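PDB 6FDF: tRNA (cytosine(38)-C(5))-methyltransferase from Schizosaccharomyces pombe, which methylates cytosine 38 in the anticodon loop of tRNA(Asp), and less strongly of tRNA(Glu), with S-adenosyl-L-methionine as methyl donor. Local coordinates for residues A[13-18]-A[37-42]; A[79-84]-A[103-108]; A[123-128]-A[168-173]. All blocks are in the same frame, centred on the assembly; numbering follows the deposited sequence.

In the fold
The three contacts follow one another along the chain and all reach the same mixed sheet, the core of the Rossmann-like, class I methyltransferase fold. Contact 1 pairs strands 11-16 and 34-41; contact 2 packs helix 103-111 against strand 78-81, a neighbour of 11-16 in the sheet; contact 3 pairs strand 121-127, next across the sheet, with the antiparallel strand 168-175. The centres of contacts 1 and 2 lie about 11 Å apart, as do those of contacts 2 and 3, while contacts 1 and 3 are about 16 Å apart. Contacts 1 and 2 both touch S-adenosyl-L-homocysteine, and contact 3 joins contact 2 through S82 and E125, so the ligand site adjoins strand 121-127.

Contact 1: residues A[13-18]-A[37-42]; sequences VLELYS and VCAIDI. With SAH (S-adenosyl-L-homocysteine), chain E.
E15 and A39 sit side by side on parallel strands 13-16 and 37-41, the two strands of a beta-alpha-beta crossover through helix 22-29 in the Rossmann-like methyltransferase fold; their directions differ by only 7°. Backbone bonds lace them together. V37 N reaches V13 O at 2.9 Å, E15 N bonds to C38 O at 3.0 Å, and E15 O in turn receives I40 N, also at 3.0 Å. Past the strand, where Y17 adopts a left-handed backbone conformation, S18 N closes the ladder on I40 O at 3.1 Å, unusually from above the carbonyl plane.

Apolar contacts fill the face of L14, L16, C38 and I40. L16 and I40 lie alongside each other and point the same way, CD2 of L16 being 3.8 Å from CD1 of I40. The CD1 branch of L14 leans across to CB of C38 at 4.0 Å, and F74 of helix 68-74 packs on this face. On the other face, the extended side chain of E15 passes A39 CB; its carboxylate is gripped by Y50 OH and by the backbone N of H24 in the connecting helix.

Contacts to S-adenosyl-L-homocysteine gather at the strand ends. The ring edge of Y17 makes a van der Waals contact with O4' of the ligand, near the ring plane. The polar grip is that of D41, whose CG is anti to the backbone N (chi1 -159°) and which holds both ribose hydroxyls: its OD1 accepts O2' at 2.6 Å while also taking N43 N, and its OD2, already bonded to G19 N, accepts O3' at 2.6 Å.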
loop_
_atom_site.group_PDB
_atom_site.type_symbol
_atom_site.label_atom_id
_atom_site.label_comp_id
_atom_site.label_asym_id
_atom_site.label_seq_id
_atom_site.Cartn_x
_atom_site.Cartn_y
_atom_site.Cartn_z
ATOM N N VAL A 13 -19.139 -0.426 -0.414
ATOM C CA VAL A 13 -17.813 0.187 -0.405
ATOM C C VAL A 13 -17.416 0.575 -1.821
ATOM O O VAL A 13 -17.586 -0.208 -2.762
ATOM C CB VAL A 13 -16.762 -0.762 0.200
ATOM C CG1 VAL A 13 -15.402 -0.065 0.277
ATOM C CG2 VAL A 13 -17.202 -1.247 1.566
ATOM N N LEU A 14 -16.867 1.780 -1.968
ATOM C CA LEU A 14 -16.274 2.233 -3.223
ATOM C C LEU A 14 -14.761 2.263 -3.042
ATOM O O LEU A 14 -14.257 2.946 -2.146
ATOM C CB LEU A 14 -16.803 3.613 -3.607
ATOM C CG LEU A 14 -16.222 4.261 -4.863
ATOM C CD1 LEU A 14 -16.578 3.441 -6.103
ATOM C CD2 LEU A 14 -16.716 5.694 -4.985
ATOM N N GLU A 15 -14.043 1.537 -3.891
ATOM C CA GLU A 15 -12.603 1.327 -3.726
ATOM C C GLU A 15 -11.883 2.082 -4.847
ATOM O O GLU A 15 -11.693 1.558 -5.943
ATOM C CB GLU A 15 -12.304 -0.175 -3.733
ATOM C CG GLU A 15 -10.880 -0.581 -3.417
ATOM C CD GLU A 15 -10.710 -2.091 -3.422
ATOM O OE1 GLU A 15 -9.576 -2.561 -3.183
ATOM O OE2 GLU A 15 -11.711 -2.808 -3.665
ATOM N N LEU A 16 -11.500 3.326 -4.563
ATOM C CA LEU A 16 -10.874 4.196 -5.555
ATOM C C LEU A 16 -9.363 4.001 -5.563
ATOM O O LEU A 16 -8.748 3.833 -4.504
ATOM C CB LEU A 16 -11.202 5.658 -5.252
ATOM C CG LEU A 16 -12.690 6.014 -5.250
ATOM C CD1 LEU A 16 -12.918 7.390 -4.652
ATOM C CD2 LEU A 16 -13.235 5.937 -6.666
ATOM N N TYR A 17 -8.764 4.074 -6.757
ATOM C CA TYR A 17 -7.340 3.772 -6.944
ATOM C C TYR A 17 -7.044 2.359 -6.433
ATOM O O TYR A 17 -6.180 2.142 -5.580
ATOM C CB TYR A 17 -6.431 4.794 -6.234
ATOM C CG TYR A 17 -6.723 6.276 -6.433
ATOM C CD1 TYR A 17 -7.602 6.955 -5.592
ATOM C CD2 TYR A 17 -6.070 7.009 -7.422
ATOM C CE1 TYR A 17 -7.844 8.313 -5.746
ATOM C CE2 TYR A 17 -6.314 8.370 -7.591
ATOM C CZ TYR A 17 -7.196 9.014 -6.742
ATOM O OH TYR A 17 -7.422 10.361 -6.872
ATOM N N SER A 18 -7.796 1.395 -6.972
ATOM C CA SER A 18 -7.897 0.080 -6.345
ATOM C C SER A 18 -6.643 -0.774 -6.512
ATOM O O SER A 18 -6.391 -1.650 -5.677
ATOM C CB SER A 18 -9.096 -0.675 -6.910
ATOM O OG SER A 18 -9.209 -0.479 -8.309
ATOM N N VAL A 37 -18.843 -2.264 -4.313
ATOM C CA VAL A 37 -19.735 -1.959 -5.426
ATOM C C VAL A 37 -18.933 -1.758 -6.703
ATOM O O VAL A 37 -19.331 -2.210 -7.789
ATOM C CB VAL A 37 -20.588 -0.726 -5.081
ATOM C CG1 VAL A 37 -21.371 -0.251 -6.295
ATOM C CG2 VAL A 37 -21.522 -1.043 -3.925
ATOM N N CYS A 38 -17.795 -1.081 -6.596
ATOM C CA CYS A 38 -16.942 -0.817 -7.742
ATOM C C CYS A 38 -15.532 -0.582 -7.232
ATOM O O CYS A 38 -15.341 0.002 -6.162
ATOM C CB CYS A 38 -17.416 0.401 -8.546
ATOM S SG CYS A 38 -16.666 0.545 -10.199
ATOM N N ALA A 39 -14.559 -1.045 -8.005
ATOM C CA ALA A 39 -13.152 -0.733 -7.801
ATOM C C ALA A 39 -12.686 0.003 -9.046
ATOM O O ALA A 39 -12.937 -0.458 -10.162
ATOM C CB ALA A 39 -12.336 -2.004 -7.569
ATOM N N ILE A 40 -12.065 1.164 -8.872
ATOM C CA ILE A 40 -11.730 2.022 -10.007
ATOM C C ILE A 40 -10.222 2.187 -10.088
ATOM O O ILE A 40 -9.585 2.622 -9.120
ATOM C CB ILE A 40 -12.418 3.390 -9.903
ATOM C CG1 ILE A 40 -13.938 3.209 -9.887
ATOM C CG2 ILE A 40 -12.011 4.265 -11.073
ATOM C CD1 ILE A 40 -14.705 4.510 -9.896
ATOM N N ASP A 41 -9.659 1.862 -11.250
ATOM C CA ASP A 41 -8.244 2.081 -11.511
ATOM C C ASP A 41 -8.066 2.252 -13.010
ATOM O O ASP A 41 -8.761 1.619 -13.810
ATOM C CB ASP A 41 -7.382 0.926 -10.976
ATOM C CG ASP A 41 -5.928 1.323 -10.765
ATOM O OD1 ASP A 41 -5.255 1.682 -11.756
ATOM O OD2 ASP A 41 -5.462 1.280 -9.602
ATOM N N ILE A 42 -7.116 3.111 -13.382
ATOM C CA ILE A 42 -6.840 3.383 -14.789
ATOM C C ILE A 42 -5.873 2.373 -15.393
ATOM O O ILE A 42 -5.756 2.297 -16.626
ATOM C CB ILE A 42 -6.308 4.826 -14.919
ATOM C CG1 ILE A 42 -6.443 5.341 -16.350
ATOM C CG2 ILE A 42 -4.861 4.911 -14.427
ATOM C CD1 ILE A 42 -6.024 6.786 -16.504
HETATM N N SAH E . -4.029 0.941 -3.223
HETATM C CA SAH E . -3.837 0.069 -4.360
HETATM C CB SAH E . -2.845 0.661 -5.365
HETATM C CG SAH E . -2.812 2.186 -5.292
HETATM S SD SAH E . -1.447 2.883 -6.172
HETATM C C SAH E . -3.388 -1.281 -3.898
HETATM O O SAH E . -3.326 -1.493 -2.667
HETATM O OXT SAH E . -3.112 -2.132 -4.771
HETATM C "C5'" SAH E . -2.378 4.134 -6.982
HETATM C "C4'" SAH E . -3.252 3.495 -8.062
HETATM O "O4'" SAH E . -4.107 4.506 -8.563
HETATM C "C3'" SAH E . -2.456 2.925 -9.235
HETATM O "O3'" SAH E . -2.863 1.582 -9.492
HETATM C "C2'" SAH E . -2.869 3.789 -10.429
HETATM O "O2'" SAH E . -3.040 3.015 -11.621
HETATM C "C1'" SAH E . -4.199 4.374 -9.971
HETATM N N9 SAH E . -4.485 5.728 -10.490
HETATM C C8 SAH E . -3.654 6.790 -10.519
HETATM N N7 SAH E . -4.272 7.865 -11.066
HETATM C C5 SAH E . -5.526 7.502 -11.400
HETATM C C6 SAH E . -6.702 8.151 -12.014
HETATM N N6 SAH E . -6.658 9.447 -12.394
HETATM N N1 SAH E . -7.813 7.394 -12.178
HETATM C C2 SAH E . -7.866 6.104 -11.803
HETATM N N3 SAH E . -6.834 5.450 -11.238
HETATM C C4 SAH E . -5.654 6.088 -11.023
#

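Contact 2: residues A[79-84]-A[103-108]; sequences WTMSPS and QAFLNI. With SAH (S-adenosyl-L-homocysteine), chain E.
F105 meets both M81 and P83 along one side of its ring. SD of M81 lies in the ring plane, 4.0 Å from CE1 of F105, an edge-on Met-aromatic contact in which the two side chains cross at about a right angle. P83 adds its CB at 3.7 Å from CD1 of F105, with CG close by. One turn along the helix, CG2 of I108 slides past M81 and W79, touching CE of M81 and CZ3 of W79, each at 4.2 Å.

M81 reaches the helix through its bends: its CG stands between the backbone N and the carbonyl carbon (chi1 54°), and the turn at chi3 swings CE toward I108. W79 is steadied by stacking on F71. L16 of strand 11-16 backs M81 and I108, and I124 of strand 121-127 backs M81 and P83. The pairing joins strand 78-81 to helix 103-111 of the same beta-alpha-beta unit, completed by strand 121-127, and strand 78-81 runs out into the loop carrying C85, the predicted active-site cysteine. Both segments also touch S-adenosyl-L-homocysteine, A104 through CB, 3.5 Å from the adenine N6.

Carbon and sulfur alone meet across the two segments, which implies that this part of the helix-strand contact rests on burial of apolar surface and close fit, with the polarisable sulfur probably gaining a little from the slightly positive ring edge.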
loop_
_atom_site.group_PDB
_atom_site.type_symbol
_atom_site.label_atom_id
_atom_site.label_comp_id
_atom_site.label_asym_id
_atom_site.label_seq_id
_atom_site.Cartn_x
_atom_site.Cartn_y
_atom_site.Cartn_z
ATOM N N TRP A 79 -15.901 5.065 1.420
ATOM C CA TRP A 79 -14.991 5.260 0.296
ATOM C C TRP A 79 -13.569 5.043 0.791
ATOM O O TRP A 79 -13.180 5.623 1.809
ATOM C CB TRP A 79 -15.073 6.672 -0.287
ATOM C CG TRP A 79 -16.378 7.102 -0.874
ATOM C CD1 TRP A 79 -17.542 6.390 -0.939
ATOM C CD2 TRP A 79 -16.646 8.370 -1.468
ATOM N NE1 TRP A 79 -18.522 7.145 -1.552
ATOM C CE2 TRP A 79 -17.992 8.365 -1.884
ATOM C CE3 TRP A 79 -15.873 9.509 -1.701
ATOM C CZ2 TRP A 79 -18.582 9.459 -2.508
ATOM C CZ3 TRP A 79 -16.459 10.595 -2.324
ATOM C CH2 TRP A 79 -17.800 10.565 -2.715
ATOM N N THR A 80 -12.806 4.210 0.089
ATOM C CA THR A 80 -11.377 4.076 0.353
ATOM C C THR A 80 -10.606 4.670 -0.820
ATOM O O THR A 80 -11.069 4.638 -1.966
ATOM C CB THR A 80 -10.966 2.612 0.574
ATOM O OG1 THR A 80 -11.094 1.870 -0.652
ATOM C CG2 THR A 80 -11.812 1.967 1.672
ATOM N N MET A 81 -9.420 5.207 -0.545
ATOM C CA MET A 81 -8.638 5.768 -1.637
ATOM C C MET A 81 -7.167 5.803 -1.262
ATOM O O MET A 81 -6.817 6.071 -0.109
ATOM C CB MET A 81 -9.126 7.177 -2.013
ATOM C CG MET A 81 -9.181 8.155 -0.854
ATOM S SD MET A 81 -10.008 9.701 -1.294
ATOM C CE MET A 81 -11.720 9.261 -1.051
ATOM N N SER A 82 -6.320 5.529 -2.254
ATOM C CA SER A 82 -4.870 5.684 -2.142
ATOM C C SER A 82 -4.463 6.583 -3.302
ATOM O O SER A 82 -3.952 6.113 -4.330
ATOM C CB SER A 82 -4.151 4.332 -2.165
ATOM O OG SER A 82 -2.780 4.481 -1.820
ATOM N N PRO A 83 -4.703 7.887 -3.185
ATOM C CA PRO A 83 -4.593 8.762 -4.355
ATOM C C PRO A 83 -3.149 9.013 -4.760
ATOM O O PRO A 83 -2.202 8.757 -4.014
ATOM C CB PRO A 83 -5.274 10.058 -3.899
ATOM C CG PRO A 83 -5.161 10.034 -2.401
ATOM C CD PRO A 83 -5.292 8.583 -2.025
ATOM N N SER A 84 -2.998 9.514 -5.977
ATOM C CA SER A 84 -1.702 9.871 -6.544
ATOM C C SER A 84 -1.573 11.379 -6.385
ATOM O O SER A 84 -2.198 12.147 -7.122
ATOM C CB SER A 84 -1.603 9.439 -8.005
ATOM O OG SER A 84 -0.438 9.967 -8.617
ATOM N N GLN A 103 -5.011 15.891 -10.137
ATOM C CA GLN A 103 -6.278 16.535 -10.423
ATOM C C GLN A 103 -7.403 15.604 -10.018
ATOM O O GLN A 103 -8.478 16.058 -9.610
ATOM C CB GLN A 103 -6.355 16.892 -11.909
ATOM C CG GLN A 103 -7.700 17.412 -12.384
ATOM C CD GLN A 103 -7.574 18.327 -13.594
ATOM O OE1 GLN A 103 -7.824 17.915 -14.728
ATOM N NE2 GLN A 103 -7.176 19.572 -13.357
ATOM N N ALA A 104 -7.176 14.296 -10.177
ATOM C CA ALA A 104 -8.157 13.304 -9.759
ATOM C C ALA A 104 -8.476 13.419 -8.272
ATOM O O ALA A 104 -9.647 13.341 -7.885
ATOM C CB ALA A 104 -7.642 11.899 -10.074
ATOM N N PHE A 105 -7.465 13.602 -7.414
ATOM C CA PHE A 105 -7.788 13.732 -5.994
ATOM C C PHE A 105 -8.541 15.028 -5.730
ATOM O O PHE A 105 -9.510 15.045 -4.963
ATOM C CB PHE A 105 -6.519 13.658 -5.139
ATOM C CG PHE A 105 -6.777 13.786 -3.652
ATOM C CD1 PHE A 105 -7.508 12.820 -2.974
ATOM C CD2 PHE A 105 -6.278 14.867 -2.939
ATOM C CE1 PHE A 105 -7.751 12.934 -1.618
ATOM C CE2 PHE A 105 -6.505 14.987 -1.575
ATOM C CZ PHE A 105 -7.243 14.017 -0.913
ATOM N N LEU A 106 -8.146 16.114 -6.401
ATOM C CA LEU A 106 -8.850 17.375 -6.216
ATOM C C LEU A 106 -10.255 17.295 -6.796
ATOM O O LEU A 106 -11.176 17.944 -6.285
ATOM C CB LEU A 106 -8.063 18.519 -6.849
ATOM C CG LEU A 106 -6.644 18.674 -6.296
ATOM C CD1 LEU A 106 -5.917 19.845 -6.947
ATOM C CD2 LEU A 106 -6.676 18.820 -4.777
ATOM N N ASN A 107 -10.441 16.482 -7.840
ATOM C CA ASN A 107 -11.784 16.270 -8.365
ATOM C C ASN A 107 -12.671 15.595 -7.329
ATOM O O ASN A 107 -13.834 15.981 -7.157
ATOM C CB ASN A 107 -11.734 15.447 -9.653
ATOM C CG ASN A 107 -13.112 15.235 -10.259
ATOM O OD1 ASN A 107 -13.777 16.188 -10.667
ATOM N ND2 ASN A 107 -13.547 13.979 -10.323
ATOM N N ILE A 108 -12.140 14.595 -6.616
ATOM C CA ILE A 108 -12.919 13.967 -5.550
ATOM C C ILE A 108 -13.347 15.020 -4.537
ATOM O O ILE A 108 -14.510 15.073 -4.123
ATOM C CB ILE A 108 -12.122 12.834 -4.880
ATOM C CG1 ILE A 108 -11.861 11.694 -5.868
ATOM C CG2 ILE A 108 -12.879 12.292 -3.669
ATOM C CD1 ILE A 108 -10.844 10.683 -5.364
HETATM N N SAH E . -4.029 0.941 -3.223
HETATM C CA SAH E . -3.837 0.069 -4.360
HETATM C CB SAH E . -2.845 0.661 -5.365
HETATM C CG SAH E . -2.812 2.186 -5.292
HETATM S SD SAH E . -1.447 2.883 -6.172
HETATM C C SAH E . -3.388 -1.281 -3.898
HETATM O O SAH E . -3.326 -1.493 -2.667
HETATM O OXT SAH E . -3.112 -2.132 -4.771
HETATM C "C5'" SAH E . -2.378 4.134 -6.982
HETATM C "C4'" SAH E . -3.252 3.495 -8.062
HETATM O "O4'" SAH E . -4.107 4.506 -8.563
HETATM C "C3'" SAH E . -2.456 2.925 -9.235
HETATM O "O3'" SAH E . -2.863 1.582 -9.492
HETATM C "C2'" SAH E . -2.869 3.789 -10.429
HETATM O "O2'" SAH E . -3.040 3.015 -11.621
HETATM C "C1'" SAH E . -4.199 4.374 -9.971
HETATM N N9 SAH E . -4.485 5.728 -10.490
HETATM C C8 SAH E . -3.654 6.790 -10.519
HETATM N N7 SAH E . -4.272 7.865 -11.066
HETATM C C5 SAH E . -5.526 7.502 -11.400
HETATM C C6 SAH E . -6.702 8.151 -12.014
HETATM N N6 SAH E . -6.658 9.447 -12.394
HETATM N N1 SAH E . -7.813 7.394 -12.178
HETATM C C2 SAH E . -7.866 6.104 -11.803
HETATM N N3 SAH E . -6.834 5.450 -11.238
HETATM C C4 SAH E . -5.654 6.088 -11.023
#

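Contact 3: residues A[123-128]-A[168-173]; sequences LIENVQ and RWYGLA
E125 and R168 are brought together by bends in both chains. CG of E125 is anti to the backbone N, and a turn at chi2 (-100°) folds the carboxylate over toward the neighbouring strand, while R168, with chi1 -65° and chi2 -66°, curls back to meet it. OE2 of E125 therefore lies 3.3 Å from CG of R168 and at the guanidinium edge, though the salt bridge to NE is long at 3.7 Å. A water closes the gap: it donates to OE2 and accepts from R168 NE at 2.8 Å. A second water donates to the same OE2 and joins it to Y170 OH. The other carboxylate oxygen, OE1, is bonded to S82 OG. CG of E125 also rests against the Y170 ring, 3.4 Å from CE1.

Strands 123-127 and 168-173 are antiparallel neighbours in the central sheet, and E125, N126 and V127 form the ENV motif of C5-methyltransferases, whose glutamate in relatives contacts the target cytosine. I124 and G171 are a hydrogen-bonded pair, both bonds 2.8 Å between N and O, and N126 pairs likewise with W169. A leucine in place of R168 has no NE, and would probably leave the bridging water without its donor and the E125 carboxylate without a nearby positive charge.

On the opposite face of the sheet, I124 CG2 touches the edge of the W169 ring, 3.6 Å from CZ3, and NE1 of W169 is bonded to E152. The backbone N of G171 lies over one face of that indole; a CB on this residue would run into CH2 of W169. Back on the E125 side, L123 and L172 point the same way, their CD1 atoms pressed to 3.5 Å, tighter than usual for two methyl groups.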
loop_
_atom_site.group_PDB
_atom_site.type_symbol
_atom_site.label_atom_id
_atom_site.label_comp_id
_atom_site.label_asym_id
_atom_site.label_seq_id
_atom_site.Cartn_x
_atom_site.Cartn_y
_atom_site.Cartn_z
ATOM N N LEU A 123 -11.510 6.467 4.138
ATOM C CA LEU A 123 -10.154 6.059 4.487
ATOM C C LEU A 123 -9.227 6.517 3.373
ATOM O O LEU A 123 -9.441 6.170 2.209
ATOM C CB LEU A 123 -10.062 4.542 4.661
ATOM C CG LEU A 123 -8.644 4.013 4.868
ATOM C CD1 LEU A 123 -8.101 4.552 6.153
ATOM C CD2 LEU A 123 -8.637 2.488 4.875
ATOM N N ILE A 124 -8.207 7.297 3.728
ATOM C CA ILE A 124 -7.233 7.826 2.782
ATOM C C ILE A 124 -5.856 7.318 3.185
ATOM O O ILE A 124 -5.494 7.385 4.363
ATOM C CB ILE A 124 -7.252 9.366 2.757
ATOM C CG1 ILE A 124 -8.679 9.876 2.536
ATOM C CG2 ILE A 124 -6.345 9.897 1.645
ATOM C CD1 ILE A 124 -8.789 11.381 2.618
ATOM N N GLU A 125 -5.093 6.823 2.216
ATOM C CA GLU A 125 -3.721 6.383 2.449
ATOM C C GLU A 125 -2.793 7.121 1.491
ATOM O O GLU A 125 -3.146 7.356 0.333
ATOM C CB GLU A 125 -3.593 4.864 2.259
ATOM C CG GLU A 125 -2.253 4.293 2.696
ATOM C CD GLU A 125 -1.300 4.047 1.540
ATOM O OE1 GLU A 125 -1.607 4.458 0.404
ATOM O OE2 GLU A 125 -0.247 3.421 1.775
ATOM N N ASN A 126 -1.614 7.506 1.967
ATOM C CA ASN A 126 -0.674 8.195 1.091
ATOM C C ASN A 126 0.736 8.040 1.648
ATOM O O ASN A 126 0.942 7.465 2.718
ATOM C CB ASN A 126 -1.049 9.668 0.933
ATOM C CG ASN A 126 -0.825 10.164 -0.476
ATOM O OD1 ASN A 126 0.226 10.721 -0.789
ATOM N ND2 ASN A 126 -1.800 9.928 -1.346
ATOM N N VAL A 127 1.710 8.559 0.904
ATOM C CA VAL A 127 3.105 8.496 1.334
ATOM C C VAL A 127 3.360 9.508 2.440
ATOM O O VAL A 127 2.670 10.529 2.565
ATOM C CB VAL A 127 4.064 8.723 0.149
ATOM C CG1 VAL A 127 3.812 7.694 -0.947
ATOM C CG2 VAL A 127 3.921 10.135 -0.384
ATOM N N GLN A 128 4.359 9.210 3.269
ATOM C CA GLN A 128 4.803 10.161 4.275
ATOM C C GLN A 128 5.189 11.478 3.612
ATOM O O GLN A 128 5.850 11.501 2.569
ATOM C CB GLN A 128 5.986 9.586 5.053
ATOM C CG GLN A 128 6.463 10.455 6.199
ATOM C CD GLN A 128 7.498 9.756 7.054
ATOM O OE1 GLN A 128 8.167 8.827 6.601
ATOM N NE2 GLN A 128 7.641 10.202 8.296
ATOM N N ARG A 168 3.649 5.239 6.069
ATOM C CA ARG A 168 2.595 5.827 5.258
ATOM C C ARG A 168 1.727 6.718 6.128
ATOM O O ARG A 168 1.570 6.474 7.326
ATOM C CB ARG A 168 1.724 4.749 4.603
ATOM C CG ARG A 168 2.470 3.889 3.599
ATOM C CD ARG A 168 2.872 4.755 2.415
ATOM N NE ARG A 168 3.356 3.985 1.275
ATOM C CZ ARG A 168 4.641 3.819 0.968
ATOM N NH1 ARG A 168 4.973 3.118 -0.113
ATOM N NH2 ARG A 168 5.586 4.354 1.730
ATOM N N TRP A 169 1.167 7.751 5.505
ATOM C CA TRP A 169 0.160 8.596 6.128
ATOM C C TRP A 169 -1.214 7.977 5.933
ATOM O O TRP A 169 -1.504 7.413 4.874
ATOM C CB TRP A 169 0.192 9.996 5.510
ATOM C CG TRP A 169 -0.837 10.951 6.046
ATOM C CD1 TRP A 169 -0.684 11.823 7.086
ATOM C CD2 TRP A 169 -2.164 11.158 5.539
ATOM N NE1 TRP A 169 -1.838 12.550 7.269
ATOM C CE2 TRP A 169 -2.760 12.163 6.334
ATOM C CE3 TRP A 169 -2.905 10.590 4.496
ATOM C CZ2 TRP A 169 -4.064 12.610 6.122
ATOM C CZ3 TRP A 169 -4.204 11.037 4.284
ATOM C CH2 TRP A 169 -4.769 12.035 5.095
ATOM N N TYR A 170 -2.057 8.085 6.961
ATOM C CA TYR A 170 -3.434 7.616 6.900
ATOM C C TYR A 170 -4.371 8.684 7.434
ATOM O O TYR A 170 -4.100 9.294 8.475
ATOM C CB TYR A 170 -3.637 6.337 7.713
ATOM C CG TYR A 170 -2.782 5.190 7.262
ATOM C CD1 TYR A 170 -3.233 4.303 6.300
ATOM C CD2 TYR A 170 -1.532 4.967 7.838
ATOM C CE1 TYR A 170 -2.458 3.229 5.903
ATOM C CE2 TYR A 170 -0.750 3.905 7.441
ATOM C CZ TYR A 170 -1.219 3.039 6.475
ATOM O OH TYR A 170 -0.443 1.979 6.071
ATOM N N GLY A 171 -5.470 8.904 6.717
ATOM C CA GLY A 171 -6.560 9.728 7.200
ATOM C C GLY A 171 -7.820 8.902 7.351
ATOM O O GLY A 171 -8.227 8.213 6.411
ATOM N N LEU A 172 -8.411 8.923 8.541
ATOM C CA LEU A 172 -9.659 8.224 8.834
ATOM C C LEU A 172 -10.704 9.274 9.166
ATOM O O LEU A 172 -10.495 10.086 10.074
ATOM C CB LEU A 172 -9.489 7.253 10.008
ATOM C CG LEU A 172 -8.859 5.879 9.756
ATOM C CD1 LEU A 172 -7.434 5.994 9.238
ATOM C CD2 LEU A 172 -8.890 5.052 11.033
ATOM N N ALA A 173 -11.830 9.257 8.448
ATOM C CA ALA A 173 -12.858 10.282 8.606
ATOM C C ALA A 173 -14.208 9.632 8.864
ATOM O O ALA A 173 -14.600 8.712 8.141
ATOM C CB ALA A 173 -12.943 11.183 7.361
HETATM O O HOH W 1 -0.044 1.049 3.608
HETATM O O HOH W 2 1.341 2.299 0.276
#